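Local coordinates for protein halorhodopsin (Halobacterium salinarum, PDB 2JAF) that pumps chloride ions across the membrane, probably driven by light absorbed by its retinal chromophore, at residues G124-V129 with R251-N256. The protein carries 2 engineered substitutions. Numbering follows the deposited sequence.
Sequences GLLADV and RWVANN
Leu126 meets Trp252 and Val253 where two transmembrane helices of the seven-helix, bacteriorhodopsin-like bundle come to their ends, a compact example of how one branched side chain can join helix termini that the chain separates by more than 120 residues. Just before it on helix 106-127, Leu125 turns to other neighbours, packing on Leu61 and Ile62 of helix 58-82 and on Gly132 of a second subunit. Leu126 itself carries the whole of its segment's share of the contact. Its CA–CB bond points at helix 227-255, and with CG anti to the backbone N (chi1 179°) the single methyl CD1 does the touching. That methyl sits 4.0 Å from CZ3 of Trp252, coming obliquely to the CE3/CZ3 side of the indole, and 4.1 Å from CG2 of Val253, so one methyl touches both the ring and the valine branch. The contact is small and purely apolar, burying 84 Å² in all, and the backbones stay well apart, with CA of Leu126 8.3 Å from CA of Val253. Ile195 and Val260 each touch both Leu126 and Trp252, extending the apolar cluster toward helices 193-216 and 257-261. Beyond Ala127 the first helix stops in a Schellman motif: Asp128 takes a positive phi of 49°, its N bonds back to O of Leu125, and N of Val129 reaches O of Gly124 at 3.2 Å. The carboxylate of Asp128 forms a salt bridge with Arg58. On the facing helix end, Asn256 folds back over the indole of Trp252, its ND2 standing 3.1 Å above the ring plane toward the rim and donating a 2.7 Å hydrogen bond to O of Trp252.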
# COMPACT_ATOMS: atom_id res chain seq x y z
N GLY A 124 11.71 13.39 -5.30
CA GLY A 124 12.31 13.38 -3.98
C GLY A 124 13.78 12.98 -4.01
O GLY A 124 14.60 13.57 -3.30
N LEU A 125 14.11 11.97 -4.80
CA LEU A 125 15.49 11.52 -4.92
C LEU A 125 16.31 12.64 -5.54
O LEU A 125 17.39 12.98 -5.05
CB LEU A 125 15.57 10.26 -5.79
CG LEU A 125 14.91 9.00 -5.22
CD1 LEU A 125 14.91 7.89 -6.26
CD2 LEU A 125 15.65 8.56 -3.97
N LEU A 126 15.79 13.24 -6.61
CA LEU A 126 16.48 14.33 -7.28
C LEU A 126 16.80 15.45 -6.29
O LEU A 126 17.90 16.00 -6.29
CB LEU A 126 15.62 14.88 -8.42
CG LEU A 126 16.19 16.05 -9.21
CD1 LEU A 126 17.48 15.63 -9.91
CD2 LEU A 126 15.17 16.52 -10.23
N ALA A 127 15.82 15.78 -5.45
CA ALA A 127 15.98 16.84 -4.47
C ALA A 127 16.69 16.35 -3.21
O ALA A 127 17.00 17.14 -2.32
CB ALA A 127 14.62 17.43 -4.11
N ASP A 128 16.93 15.05 -3.13
CA ASP A 128 17.60 14.46 -1.97
C ASP A 128 16.98 14.93 -0.66
O ASP A 128 17.67 15.48 0.21
CB ASP A 128 19.09 14.81 -2.01
CG ASP A 128 19.90 14.04 -0.99
OD1 ASP A 128 19.79 12.79 -0.97
OD2 ASP A 128 20.64 14.67 -0.21
N VAL A 129 15.68 14.70 -0.51
CA VAL A 129 14.95 15.11 0.69
C VAL A 129 15.07 14.08 1.81
O VAL A 129 15.57 12.98 1.60
CB VAL A 129 13.45 15.31 0.37
CG1 VAL A 129 13.29 16.31 -0.77
CG2 VAL A 129 12.81 13.98 0.00
N ARG A 251 16.42 13.73 -18.79
CA ARG A 251 17.38 14.40 -19.65
C ARG A 251 18.34 15.25 -18.82
O ARG A 251 19.54 15.30 -19.11
CB ARG A 251 16.67 15.28 -20.68
CG ARG A 251 17.62 16.00 -21.64
CD ARG A 251 16.88 16.87 -22.66
NE ARG A 251 16.10 17.93 -22.02
CZ ARG A 251 15.34 18.80 -22.67
NH1 ARG A 251 15.25 18.76 -24.00
NH2 ARG A 251 14.66 19.72 -21.99
N TRP A 252 17.81 15.92 -17.80
CA TRP A 252 18.64 16.76 -16.95
C TRP A 252 19.62 15.90 -16.16
O TRP A 252 20.81 16.21 -16.08
CB TRP A 252 17.78 17.57 -15.97
CG TRP A 252 18.58 18.62 -15.23
CD1 TRP A 252 18.82 19.90 -15.63
CD2 TRP A 252 19.30 18.43 -14.00
NE1 TRP A 252 19.65 20.53 -14.73
CE2 TRP A 252 19.96 19.65 -13.72
CE3 TRP A 252 19.46 17.36 -13.12
CZ2 TRP A 252 20.77 19.83 -12.59
CZ3 TRP A 252 20.26 17.53 -11.99
CH2 TRP A 252 20.91 18.76 -11.74
N VAL A 253 19.11 14.81 -15.59
CA VAL A 253 19.95 13.90 -14.82
C VAL A 253 21.11 13.36 -15.66
O VAL A 253 22.23 13.24 -15.18
CB VAL A 253 19.12 12.72 -14.26
CG1 VAL A 253 20.03 11.67 -13.63
CG2 VAL A 253 18.13 13.24 -13.22
N ALA A 254 20.83 13.03 -16.92
CA ALA A 254 21.86 12.50 -17.81
C ALA A 254 22.96 13.52 -18.09
O ALA A 254 24.14 13.16 -18.23
CB ALA A 254 21.24 12.03 -19.12
N ASN A 255 22.58 14.80 -18.16
CA ASN A 255 23.54 15.87 -18.43
C ASN A 255 24.13 16.48 -17.16
O ASN A 255 24.93 17.42 -17.24
CB ASN A 255 22.86 16.98 -19.24
CG ASN A 255 22.42 16.51 -20.61
OD1 ASN A 255 23.23 16.03 -21.41
ND2 ASN A 255 21.13 16.64 -20.90
N ASN A 256 23.76 15.95 -16.01
CA ASN A 256 24.26 16.47 -14.74
C ASN A 256 24.53 15.36 -13.72
O ASN A 256 24.27 15.52 -12.53
CB ASN A 256 23.24 17.47 -14.17
CG ASN A 256 23.03 18.67 -15.09
OD1 ASN A 256 23.81 19.62 -15.07
ND2 ASN A 256 21.99 18.61 -15.91